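Local coordinates for putative ABC transporter, periplasmic binding protein, amino acid (Neisseria gonorrhoeae, PDB 2YLN) that serves as the solute receptor for L-cystine, closing around its ligand and probably handing it to an ABC importer in the membrane, at residues 62-67 / 106-111; 69-72 / 78-81; 85-90 / 98-103; 111-116 / 132-137; 242-247 / 253-258. The protein carries 1 engineered substitution. All blocks are in the same frame, centred on the assembly; numbering follows the deposited sequence. Where two conformers were deposited one is given.

Contact 1 of 5, residues 62-67 / 106-111; sequences GTEGTY and DSMMAG. With CYS (cysteine), chain C.
Met108 reaches from the first turn of helix 108-114 to the end of strand 58-63 and lays its sulfur and methyl against the backbone of Gly62, Thr63 and Glu64. It accounts for more than half of the 126 Å² buried here. CG lies anti to the backbone N (chi1 -169°), which sends the chain off the helix toward the strand; bends at chi2 and chi3 then curl the thioether along the strand end. Met108 SD is 3.7 Å from Gly62 C, where the absence of a side chain lets the sulfur approach the main chain. One bond further, Met108 CE is 3.5 Å from Thr63 C and 3.6 Å from Glu64 N. The same methyl touches the Glu64 stem, Met108 CE to Glu64 CG 3.9 Å, and the two side chains cross at about a right angle.

Beyond CG the Glu64 chain is extended and carries its carboxylate into the ligand pocket. There Glu64 OE1 accepts a hydrogen bond from the amino N of the bound cysteine at 2.7 Å, while OE2 takes a weak one at 3.2 Å. That same N lies over the centre of the Tyr67 ring, 3.1 Å above its plane. Asn209 and Ser170 also hydrogen-bond this ligand, and the Tyr67 hydroxyl is bonded to Asn209. Glu64 N is in turn held by Asn122. The chemistry is therefore divided: an apolar thioether packs behind the Glu64 backbone and stem, and the carboxylate with an aromatic face would together favour a positively charged ligand amino group.

Contact 2 of 5, residues 69-72 / 78-81; sequences PFTY and KLTG
Tyr72 and Thr80 face each other as an antiparallel hydrogen-bonded pair, and both side chains leave on the same face of the small sheet, lying side by side. Two backbone bonds fix the register: Tyr72 N to Thr80 O at 2.9 Å, and Thr80 N to Tyr72 O at 2.8 Å.

From CB, the Tyr72 chain turns CG between the backbone N and the carbonyl carbon (chi1 70°), swinging the ring over the partner strand. Tyr72 CD1 comes within 3.8 Å of Gly81 CA, and Tyr72 CE1 is closer to that atom at 3.5 Å. Next along the ring, Tyr72 CZ meets Thr80 CG2 at 3.8 Å, and the phenolic OH is still 4.0 Å from that methyl. Thr80 CG2 lies over the face of the Tyr72 ring, 4.1 Å from the centroid and 23° off the normal, which meets the definition of a CH-pi contact. Phe275 of helix 267-276 touches both side chains.

The Thr80 hydroxyl is bonded to Glu85. On the other face of the sheet Leu79 lies beside Thr71, with Leu79 CD1 at 3.7 Å from Tyr72 O; the Thr71 hydroxyl is bonded to Thr63 and to Gly65 N. Gly81, with a positive phi, approaches the tyrosine ring obliquely and stands at the N-cap of helix 82-94. Paired in this way, strands 71-73 and 79-80 make a beta hairpin that leads directly into a helix.

Contact 3 of 5, residues 85-90 / 98-103; sequences EVTRAV and VEFKET
Phe100 pushes the far end of its ring between Thr87 and Arg88 of the facing helix. Phe100 CE1 meets the Thr87 methyl CG2 at 3.9 Å, an oblique approach in which the two side chains run antiparallel past one another. At the ring edge, near its plane, Arg88 CG is 3.9 Å from Phe100 CE2. The arginine stem crosses the phenylalanine at about a right angle, and its guanidinium plane stands 81° from the ring. The closest approach is made by the aliphatic CG, with Arg88 NE 4.0 Å from Phe100 CE2; with the planes so steep this is no stack.

Val98 completes the apolar patch. Its CG2 reaches the Thr87 methyl CG2 at 4.2 Å and also lies over one face of Phe100, offset toward the rim. Thr87 can offer this methyl because chi1 places CG2 anti to the backbone N; OG1, beside that N, is hydrogen-bonded to Asp83 O one turn back.

Extended from CG to NE, Arg88 brings its head group level with Glu85, where Arg88 NH1 and Glu85 OE2 form a salt bridge at 3.0 Å. NH1 also binds Leu79 O, and Glu85 OE2 accepts from Thr80, so the charged pair links the helix to the preceding hairpin.

Helix 85-90 and strand 98-102 run nearly antiparallel, their directions 154° apart and their axes approaching to 9.5 Å. Strand 97-102 pairs in parallel with strand 58-63, and helix 82-94 lies in the crossover between them, after the small antiparallel sheet; Val61 touches Thr87, Val98 and Phe100 from the sheet, while Val86 and Val90 turn to helices 267-276 and 249-264.

Contact 4 of 5, residues 111-116 / 132-137; sequences GLKAGR and QATFDK
The Phe135 ring has the Thr134 methyl CG2 over the centre of one face, 3.6 Å above the plane, while the helix 108-114 side brings Lys113 N to its edge and Leu112 CD2 to it obliquely. This is the junction between the C-terminal turn of one helix, closed by a Schellman motif, and the point where helix 129-134 passes into strand 135-137. The motif rests on two backbone bonds, Arg116 N to Gly111 O at 2.8 Å and Gly115 N to Leu112 O at 3.3 Å, with Gly115 at positive phi.

The aliphatic stem of Lys113 passes Thr134, with Lys113 CD 4.3 Å from Thr134 CG2 in one of the two conformers modelled for the lysine. Ile243 of strand 238-245 touches both Leu112 and Phe135, and Leu112 O accepts a bond from Asn245, so the helix end is tied to the sheet next to Phe135. Leu112 has CG anti to its N (chi1 -178°), pointing the branched end off the helix toward the ring, which approaches from the strand. Leu112 CG is 3.8 Å from Phe135 CE1, and the tightest apolar touch is made one bond further out, where Leu112 CD2 lies 3.6 Å from Phe135 CD1 and 3.5 Å from Phe135 CE1.

Contact 5 of 5, residues 242-247 / 253-258; sequences LIVNKG and AKFSTA
Leu242 and Phe255 cross at about a right angle, the leucine methyl CD1 coming down over one face of the aromatic ring. Leu242 CD1 is 4.2 Å from the ring centroid and 24° off the normal, a CH-pi geometry, but it is offset toward the rim, where CG and CD1 of Phe255 are each 3.9 Å away. Val244, two residues further along the strand, comes at a slant instead: its CG1 lies at the ring edge near the plane, 3.8 Å from Phe255 CE2. Val244 was modelled in two conformers, so this edge contact describes one of them.

The ring is thus met on a face by one residue and at its edge by another, both from the same side of strand 238-245. This is helix-on-sheet packing: helix 249-264, which follows the strand after a short turn, covers the mixed sheet of the lobe next to helix 82-94, whose Val90 and Leu94 also touch Phe255. With chi1 at -70°, Phe255 keeps CG anti to the carbonyl carbon and projects the ring from the helix toward the strand. Two residues on, Thr257 N and OG1 both bond to Ala253 O, one turn back, reaching it from opposite faces of the carbonyl plane, with OG1 at 2.9 Å.

Overall arrangement
From the N terminus, contact 1 closes the longest loop, from strand 58-63 to helix 108-114. Nested inside it are contact 2, the hairpin, and contact 3, which pairs the next helix with strand 97-102; these two follow in series and join through Thr80–Glu85 and Leu79–Arg88. Contact 4 opens at Gly111, shared with contact 1, and ends on strand 135-137. Contact 5 closes a short loop much later, yet its strand 238-245 lies beside 135-137, with Asp136–Lys246 as a salt bridge. No two loops cross. Contacts 1, 3, 4 and 5 all reach the mixed sheet; contact 2 belongs to the small antiparallel sheet, tied to contact 1 by Thr63–Thr71.

Contact 1 of 5, residues 62-67 / 106-111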
# COMPACT_ATOMS: atom_id res chain seq x y z
N GLY A 62 9.11 -6.71 2.18
CA GLY A 62 9.28 -5.50 1.44
C GLY A 62 8.22 -4.45 1.80
O GLY A 62 7.03 -4.76 1.92
N THR A 63 8.69 -3.22 1.99
CA THR A 63 7.82 -2.10 2.31
C THR A 63 8.55 -0.83 1.96
O THR A 63 9.78 -0.82 1.91
CB THR A 63 7.41 -2.18 3.83
OG1 THR A 63 6.25 -1.37 4.06
CG2 THR A 63 8.49 -1.73 4.74
N GLU A 64 7.85 0.25 1.72
CA GLU A 64 8.50 1.51 1.28
C GLU A 64 9.20 2.25 2.36
O GLU A 64 10.30 2.76 2.15
CB GLU A 64 7.50 2.45 0.61
CG GLU A 64 6.97 2.01 -0.76
CD GLU A 64 5.98 3.00 -1.29
OE1 GLU A 64 4.80 2.89 -0.89
OE2 GLU A 64 6.37 3.95 -1.99
N GLY A 65 8.53 2.47 3.50
CA GLY A 65 9.08 3.31 4.54
C GLY A 65 8.95 4.80 4.26
O GLY A 65 9.45 5.59 5.06
N THR A 66 8.24 5.19 3.21
CA THR A 66 8.12 6.57 2.74
C THR A 66 6.68 6.91 2.38
O THR A 66 6.41 7.79 1.55
CB THR A 66 9.03 6.78 1.56
OG1 THR A 66 8.64 5.88 0.52
CG2 THR A 66 10.50 6.56 1.89
N TYR A 67 5.70 6.25 3.03
CA TYR A 67 4.28 6.32 2.63
C TYR A 67 3.40 6.38 3.87
O TYR A 67 2.77 5.36 4.23
CB TYR A 67 3.95 5.19 1.70
CG TYR A 67 2.58 5.15 1.10
CD1 TYR A 67 1.92 6.28 0.62
CD2 TYR A 67 1.95 3.94 0.93
CE1 TYR A 67 0.73 6.21 -0.02
CE2 TYR A 67 0.73 3.83 0.25
CZ TYR A 67 0.15 5.00 -0.28
OH TYR A 67 -1.02 4.85 -0.99
N ASP A 106 8.57 1.27 -7.31
CA ASP A 106 8.67 0.69 -8.63
C ASP A 106 9.57 -0.47 -8.73
O ASP A 106 9.63 -1.14 -9.78
CB ASP A 106 8.96 1.79 -9.67
CG ASP A 106 7.72 2.69 -9.97
OD1 ASP A 106 6.61 2.20 -9.89
OD2 ASP A 106 7.89 3.83 -10.28
N SER A 107 10.24 -0.85 -7.66
CA SER A 107 11.04 -2.04 -7.51
C SER A 107 10.34 -3.14 -6.68
O SER A 107 10.89 -4.22 -6.49
CB SER A 107 12.40 -1.76 -6.88
OG SER A 107 13.16 -0.89 -7.70
N MET A 108 9.17 -2.82 -6.11
CA MET A 108 8.60 -3.68 -5.07
C MET A 108 8.14 -5.04 -5.57
O MET A 108 8.56 -6.07 -5.06
CB MET A 108 7.46 -2.95 -4.37
CG MET A 108 6.99 -3.65 -3.12
SD MET A 108 8.14 -3.45 -1.71
CE MET A 108 7.82 -1.71 -1.32
N MET A 109 7.24 -5.04 -6.55
CA MET A 109 6.68 -6.31 -7.01
C MET A 109 7.68 -7.08 -7.83
O MET A 109 7.74 -8.30 -7.73
CB MET A 109 5.33 -6.10 -7.72
CG MET A 109 4.32 -5.35 -6.88
SD MET A 109 4.10 -5.93 -5.15
CE MET A 109 3.41 -7.54 -5.40
N ALA A 110 8.56 -6.38 -8.56
CA ALA A 110 9.68 -7.02 -9.20
C ALA A 110 10.57 -7.70 -8.17
O ALA A 110 11.09 -8.81 -8.37
CB ALA A 110 10.45 -6.02 -10.07
N GLY A 111 10.81 -7.02 -7.07
CA GLY A 111 11.60 -7.56 -6.00
C GLY A 111 11.01 -8.81 -5.40
O GLY A 111 11.72 -9.78 -5.11
N CYS C . 3.31 4.89 -2.04
CA CYS C . 3.50 4.75 -3.50
C CYS C . 2.69 5.86 -4.19
O CYS C . 2.08 6.67 -3.45
CB CYS C . 3.02 3.40 -3.96
SG CYS C . 1.20 3.20 -3.69
OXT CYS C . 2.72 5.85 -5.40

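Contact 2 of 5, residues 69-72 / 78-81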
# COMPACT_ATOMS: atom_id res chain seq x y z
N PRO A 69 0.11 7.06 6.08
CA PRO A 69 0.31 6.51 7.43
C PRO A 69 0.50 4.98 7.43
O PRO A 69 0.33 4.34 8.46
CB PRO A 69 -0.97 6.91 8.15
CG PRO A 69 -1.98 6.72 7.08
CD PRO A 69 -1.32 7.21 5.82
N PHE A 70 0.86 4.42 6.28
CA PHE A 70 0.93 2.97 6.08
C PHE A 70 2.31 2.40 6.43
O PHE A 70 2.39 1.26 6.94
CB PHE A 70 0.56 2.62 4.63
CG PHE A 70 -0.84 2.99 4.30
CD1 PHE A 70 -1.95 2.38 4.88
CD2 PHE A 70 -1.18 3.96 3.34
CE1 PHE A 70 -3.23 2.67 4.53
CE2 PHE A 70 -2.49 4.24 2.97
CZ PHE A 70 -3.53 3.56 3.55
N THR A 71 3.39 3.08 6.03
CA THR A 71 4.73 2.52 6.15
C THR A 71 5.66 3.73 6.06
O THR A 71 5.84 4.30 4.96
CB THR A 71 4.99 1.48 5.07
OG1 THR A 71 6.40 1.17 5.10
CG2 THR A 71 4.60 1.83 3.70
N TYR A 72 6.16 4.17 7.22
CA TYR A 72 6.90 5.44 7.26
C TYR A 72 7.77 5.48 8.48
O TYR A 72 7.64 4.65 9.35
CB TYR A 72 5.88 6.65 7.25
CG TYR A 72 5.07 6.83 8.50
CD1 TYR A 72 3.94 6.07 8.70
CD2 TYR A 72 5.46 7.69 9.46
CE1 TYR A 72 3.19 6.24 9.85
CE2 TYR A 72 4.74 7.83 10.64
CZ TYR A 72 3.61 7.06 10.85
OH TYR A 72 2.83 7.20 12.00
N LYS A 78 11.87 5.74 13.80
CA LYS A 78 11.32 4.36 13.93
C LYS A 78 10.49 4.05 12.68
O LYS A 78 9.58 4.80 12.34
CB LYS A 78 10.43 4.18 15.19
CG LYS A 78 9.74 2.77 15.31
CD LYS A 78 8.67 2.74 16.40
CE LYS A 78 7.86 1.45 16.35
NZ LYS A 78 6.71 1.45 17.26
N LEU A 79 10.72 2.91 12.03
CA LEU A 79 9.79 2.38 10.99
C LEU A 79 8.49 1.97 11.65
O LEU A 79 8.50 1.10 12.53
CB LEU A 79 10.45 1.30 10.24
CG LEU A 79 9.59 0.71 9.11
CD1 LEU A 79 9.39 1.70 7.92
CD2 LEU A 79 10.19 -0.60 8.60
N THR A 80 7.41 2.55 11.20
CA THR A 80 6.08 2.28 11.72
C THR A 80 5.11 2.48 10.59
O THR A 80 5.45 2.38 9.43
CB THR A 80 5.86 3.15 12.94
OG1 THR A 80 4.62 2.79 13.60
CG2 THR A 80 5.82 4.60 12.66
N GLY A 81 3.83 2.69 10.93
CA GLY A 81 2.74 2.73 9.99
C GLY A 81 1.88 1.48 10.11
O GLY A 81 2.33 0.44 10.56

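Contact 3 of 5, residues 85-90 / 98-103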
# COMPACT_ATOMS: atom_id res chain seq x y z
N GLU A 85 3.09 -2.23 11.42
CA GLU A 85 2.66 -2.69 12.73
C GLU A 85 1.81 -3.96 12.62
O GLU A 85 1.93 -4.85 13.45
CB GLU A 85 1.98 -1.58 13.52
CG GLU A 85 2.85 -0.37 13.77
CD GLU A 85 4.15 -0.58 14.52
OE1 GLU A 85 4.40 -1.68 15.06
OE2 GLU A 85 4.93 0.37 14.58
N VAL A 86 0.94 -4.07 11.61
CA VAL A 86 0.20 -5.28 11.40
C VAL A 86 1.18 -6.45 11.17
O VAL A 86 1.04 -7.51 11.72
CB VAL A 86 -0.78 -5.16 10.23
CG1 VAL A 86 -1.36 -6.50 9.86
CG2 VAL A 86 -1.94 -4.23 10.58
N THR A 87 2.20 -6.20 10.32
CA THR A 87 3.15 -7.24 9.99
C THR A 87 3.93 -7.68 11.21
O THR A 87 4.18 -8.86 11.44
CB THR A 87 4.06 -6.79 8.84
OG1 THR A 87 3.30 -6.52 7.69
CG2 THR A 87 5.09 -7.88 8.49
N ARG A 88 4.34 -6.72 12.06
CA ARG A 88 5.01 -7.07 13.31
C ARG A 88 4.10 -7.96 14.17
O ARG A 88 4.58 -8.91 14.79
CB ARG A 88 5.49 -5.86 14.10
CG ARG A 88 6.64 -5.15 13.47
CD ARG A 88 7.13 -4.05 14.38
NE ARG A 88 8.29 -3.34 13.83
CZ ARG A 88 8.36 -2.04 13.57
NH1 ARG A 88 7.41 -1.17 13.84
NH2 ARG A 88 9.47 -1.60 12.99
N ALA A 89 2.82 -7.63 14.25
CA ALA A 89 1.88 -8.40 15.07
C ALA A 89 1.71 -9.78 14.48
O ALA A 89 1.62 -10.77 15.23
CB ALA A 89 0.58 -7.63 15.17
N VAL A 90 1.63 -9.91 13.14
CA VAL A 90 1.57 -11.20 12.48
C VAL A 90 2.81 -12.01 12.85
O VAL A 90 2.72 -13.22 13.16
CB VAL A 90 1.39 -11.05 10.98
CG1 VAL A 90 1.66 -12.35 10.24
CG2 VAL A 90 -0.00 -10.50 10.65
N VAL A 98 11.10 -11.00 12.01
CA VAL A 98 10.81 -10.22 10.80
C VAL A 98 11.83 -9.19 10.54
O VAL A 98 12.26 -8.48 11.46
CB VAL A 98 9.40 -9.67 10.83
CG1 VAL A 98 9.16 -8.69 11.94
CG2 VAL A 98 8.98 -9.09 9.57
N GLU A 99 12.21 -9.03 9.28
CA GLU A 99 13.14 -7.99 8.81
C GLU A 99 12.43 -7.22 7.67
O GLU A 99 11.98 -7.86 6.73
CB GLU A 99 14.42 -8.58 8.33
CG GLU A 99 15.29 -9.19 9.42
CD GLU A 99 15.84 -8.20 10.32
OE1 GLU A 99 16.36 -7.21 9.88
OE2 GLU A 99 15.96 -8.53 11.53
N PHE A 100 12.40 -5.91 7.76
CA PHE A 100 11.84 -5.09 6.72
C PHE A 100 12.92 -4.57 5.80
O PHE A 100 13.94 -4.04 6.24
CB PHE A 100 11.10 -3.91 7.34
CG PHE A 100 9.88 -4.31 8.10
CD1 PHE A 100 8.67 -4.57 7.47
CD2 PHE A 100 9.90 -4.46 9.49
CE1 PHE A 100 7.55 -4.92 8.17
CE2 PHE A 100 8.81 -4.89 10.21
CZ PHE A 100 7.60 -5.10 9.55
N LYS A 101 12.71 -4.75 4.51
CA LYS A 101 13.64 -4.39 3.42
C LYS A 101 13.03 -3.17 2.70
O LYS A 101 12.14 -3.33 1.86
CB LYS A 101 13.83 -5.61 2.48
CG LYS A 101 14.73 -6.67 3.16
CD LYS A 101 15.30 -7.70 2.22
CE LYS A 101 16.39 -7.12 1.18
NZ LYS A 101 17.74 -6.61 1.67
N GLU A 102 13.49 -1.97 3.07
CA GLU A 102 12.88 -0.80 2.52
C GLU A 102 13.22 -0.70 1.04
O GLU A 102 14.38 -0.83 0.62
CB GLU A 102 13.23 0.46 3.30
CG GLU A 102 12.69 0.36 4.72
CD GLU A 102 12.91 1.53 5.60
OE1 GLU A 102 12.71 2.63 5.21
OE2 GLU A 102 13.27 1.31 6.75
N THR A 103 12.19 -0.46 0.25
CA THR A 103 12.27 -0.64 -1.21
C THR A 103 11.48 0.43 -1.93
O THR A 103 10.32 0.69 -1.54
CB THR A 103 11.79 -2.03 -1.58
OG1 THR A 103 12.60 -3.01 -0.89
CG2 THR A 103 11.85 -2.32 -3.06

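Contact 4 of 5, residues 111-116 / 132-137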
# COMPACT_ATOMS: atom_id res chain seq x y z
N GLY A 111 10.81 -7.02 -7.07
CA GLY A 111 11.60 -7.56 -6.00
C GLY A 111 11.01 -8.81 -5.40
O GLY A 111 11.72 -9.78 -5.11
N LEU A 112 9.70 -8.83 -5.20
CA LEU A 112 9.05 -10.01 -4.67
C LEU A 112 9.28 -11.18 -5.62
O LEU A 112 9.67 -12.26 -5.20
CB LEU A 112 7.55 -9.74 -4.45
CG LEU A 112 6.78 -10.92 -3.84
CD1 LEU A 112 7.35 -11.35 -2.52
CD2 LEU A 112 5.32 -10.55 -3.72
N LYS A 113 9.06 -10.96 -6.90
CA LYS A 113 9.23 -11.95 -7.90
C LYS A 113 10.70 -12.47 -8.02
O LYS A 113 10.93 -13.63 -8.37
CB LYS A 113 8.71 -11.39 -9.25
CG LYS A 113 8.64 -12.43 -10.34
CD LYS A 113 7.84 -11.82 -11.62
CE LYS A 113 7.70 -12.72 -12.75
NZ LYS A 113 9.00 -12.45 -13.18
N ALA A 114 11.68 -11.62 -7.76
CA ALA A 114 13.10 -11.91 -7.88
C ALA A 114 13.69 -12.29 -6.58
O ALA A 114 14.89 -12.52 -6.52
CB ALA A 114 13.84 -10.70 -8.48
N GLY A 115 12.93 -12.45 -5.52
CA GLY A 115 13.52 -12.90 -4.21
C GLY A 115 14.15 -11.89 -3.34
O GLY A 115 14.98 -12.30 -2.49
N ARG A 116 13.92 -10.63 -3.56
CA ARG A 116 14.45 -9.57 -2.70
C ARG A 116 13.90 -9.77 -1.29
O ARG A 116 14.55 -9.38 -0.34
CB ARG A 116 14.13 -8.21 -3.23
CG ARG A 116 14.69 -6.96 -2.45
CD ARG A 116 14.41 -5.65 -3.15
NE ARG A 116 14.61 -4.47 -2.32
CZ ARG A 116 15.82 -3.96 -2.09
NH1 ARG A 116 16.90 -4.45 -2.65
NH2 ARG A 116 15.92 -2.83 -1.35
N GLN A 132 -2.67 -11.12 -10.35
CA GLN A 132 -3.54 -12.29 -10.08
C GLN A 132 -2.91 -13.58 -10.54
O GLN A 132 -3.09 -14.61 -9.89
CB GLN A 132 -4.90 -12.07 -10.76
CG GLN A 132 -5.68 -10.96 -10.18
CD GLN A 132 -6.83 -10.44 -11.00
OE1 GLN A 132 -7.16 -11.00 -12.01
NE2 GLN A 132 -7.39 -9.33 -10.63
N ALA A 133 -2.13 -13.53 -11.63
CA ALA A 133 -1.53 -14.72 -12.17
C ALA A 133 -0.25 -15.10 -11.45
O ALA A 133 0.24 -16.25 -11.62
CB ALA A 133 -1.20 -14.47 -13.66
N THR A 134 0.37 -14.17 -10.72
CA THR A 134 1.70 -14.34 -10.22
C THR A 134 1.78 -14.51 -8.71
O THR A 134 2.66 -15.25 -8.22
CB THR A 134 2.58 -13.12 -10.62
OG1 THR A 134 2.54 -12.98 -12.05
CG2 THR A 134 4.03 -13.27 -10.20
N PHE A 135 0.89 -13.85 -7.98
CA PHE A 135 0.99 -13.74 -6.54
C PHE A 135 -0.27 -14.25 -5.85
O PHE A 135 -1.34 -14.30 -6.46
CB PHE A 135 1.22 -12.32 -6.08
CG PHE A 135 2.43 -11.66 -6.74
CD1 PHE A 135 3.72 -12.13 -6.50
CD2 PHE A 135 2.28 -10.58 -7.57
CE1 PHE A 135 4.85 -11.52 -7.08
CE2 PHE A 135 3.35 -9.99 -8.18
CZ PHE A 135 4.62 -10.45 -7.92
N ASP A 136 -0.13 -14.63 -4.58
CA ASP A 136 -1.25 -14.85 -3.70
C ASP A 136 -1.24 -13.77 -2.62
O ASP A 136 -0.22 -13.16 -2.28
CB ASP A 136 -1.13 -16.21 -3.00
CG ASP A 136 -1.37 -17.37 -3.91
OD1 ASP A 136 -2.19 -17.23 -4.85
OD2 ASP A 136 -0.77 -18.42 -3.71
N LYS A 137 -2.43 -13.46 -2.10
CA LYS A 137 -2.67 -12.47 -1.07
C LYS A 137 -3.35 -13.13 0.12
O LYS A 137 -4.26 -13.93 -0.02
CB LYS A 137 -3.58 -11.37 -1.63
CG LYS A 137 -3.87 -10.23 -0.72
CD LYS A 137 -4.93 -9.27 -1.31
CE LYS A 137 -6.34 -9.81 -1.21
NZ LYS A 137 -7.36 -8.87 -1.75

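Contact 5 of 5, residues 242-247 / 253-258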
# COMPACT_ATOMS: atom_id res chain seq x y z
N LEU A 242 -0.99 -9.35 2.92
CA LEU A 242 0.39 -9.74 2.71
C LEU A 242 0.48 -10.49 1.39
O LEU A 242 -0.34 -11.39 1.09
CB LEU A 242 0.87 -10.64 3.84
CG LEU A 242 0.94 -9.93 5.22
CD1 LEU A 242 1.27 -10.95 6.30
CD2 LEU A 242 1.91 -8.78 5.20
N ILE A 243 1.43 -10.12 0.52
CA ILE A 243 1.57 -10.68 -0.81
C ILE A 243 2.80 -11.59 -0.86
O ILE A 243 3.87 -11.21 -0.40
CB ILE A 243 1.73 -9.58 -1.88
CG1 ILE A 243 0.74 -8.42 -1.71
CG2 ILE A 243 1.66 -10.19 -3.26
CD1 ILE A 243 -0.72 -8.84 -1.85
N VAL A 244 2.59 -12.79 -1.40
CA VAL A 244 3.71 -13.71 -1.63
C VAL A 244 3.67 -14.24 -3.03
O VAL A 244 2.68 -14.11 -3.78
CB VAL A 244 3.69 -14.90 -0.64
CG1 VAL A 244 3.86 -14.48 0.81
CG2 VAL A 244 2.39 -15.70 -0.77
N ASN A 245 4.78 -14.84 -3.44
CA ASN A 245 4.79 -15.62 -4.66
C ASN A 245 3.82 -16.76 -4.56
O ASN A 245 3.70 -17.38 -3.47
CB ASN A 245 6.19 -16.16 -4.97
CG ASN A 245 7.10 -15.10 -5.45
OD1 ASN A 245 6.94 -14.70 -6.58
ND2 ASN A 245 7.99 -14.58 -4.62
N LYS A 246 3.19 -17.15 -5.67
CA LYS A 246 2.49 -18.47 -5.75
C LYS A 246 3.49 -19.57 -5.44
O LYS A 246 4.72 -19.42 -5.56
CB LYS A 246 1.80 -18.61 -7.11
CG LYS A 246 0.61 -17.65 -7.24
CD LYS A 246 -0.16 -17.75 -8.55
CE LYS A 246 -1.41 -16.87 -8.50
NZ LYS A 246 -2.52 -17.54 -7.69
N GLY A 247 2.94 -20.69 -4.99
CA GLY A 247 3.73 -21.83 -4.55
C GLY A 247 3.99 -21.87 -3.06
O GLY A 247 4.81 -22.67 -2.58
N ALA A 253 -1.81 -19.57 4.33
CA ALA A 253 -2.78 -19.97 5.37
C ALA A 253 -2.32 -19.53 6.73
O ALA A 253 -3.15 -19.09 7.54
CB ALA A 253 -3.00 -21.49 5.32
N LYS A 254 -1.03 -19.64 7.05
CA LYS A 254 -0.51 -19.18 8.34
C LYS A 254 -0.69 -17.67 8.50
O LYS A 254 -1.14 -17.17 9.54
CB LYS A 254 0.97 -19.56 8.50
CG LYS A 254 1.20 -21.05 8.58
CD LYS A 254 0.77 -21.60 9.88
CE LYS A 254 0.91 -23.11 10.00
NZ LYS A 254 0.89 -23.47 11.43
N PHE A 255 -0.37 -16.88 7.46
CA PHE A 255 -0.57 -15.46 7.50
C PHE A 255 -2.04 -15.12 7.70
O PHE A 255 -2.34 -14.25 8.54
CB PHE A 255 -0.05 -14.80 6.23
CG PHE A 255 1.47 -14.79 6.07
CD1 PHE A 255 2.36 -14.62 7.08
CD2 PHE A 255 2.00 -14.92 4.82
CE1 PHE A 255 3.70 -14.60 6.82
CE2 PHE A 255 3.33 -14.88 4.60
CZ PHE A 255 4.18 -14.74 5.63
N SER A 256 -2.95 -15.75 6.96
CA SER A 256 -4.33 -15.44 7.09
C SER A 256 -4.88 -15.81 8.45
O SER A 256 -5.72 -15.07 9.00
CB SER A 256 -5.11 -16.14 6.02
OG SER A 256 -4.76 -15.60 4.73
N THR A 257 -4.42 -16.93 9.00
CA THR A 257 -4.87 -17.34 10.34
C THR A 257 -4.45 -16.29 11.36
O THR A 257 -5.27 -15.90 12.19
CB THR A 257 -4.30 -18.72 10.66
OG1 THR A 257 -4.82 -19.70 9.78
CG2 THR A 257 -4.66 -19.18 12.08
N ALA A 258 -3.21 -15.80 11.30
CA ALA A 258 -2.76 -14.79 12.20
C ALA A 258 -3.60 -13.51 12.05
O ALA A 258 -3.97 -12.87 13.04
CB ALA A 258 -1.27 -14.51 11.99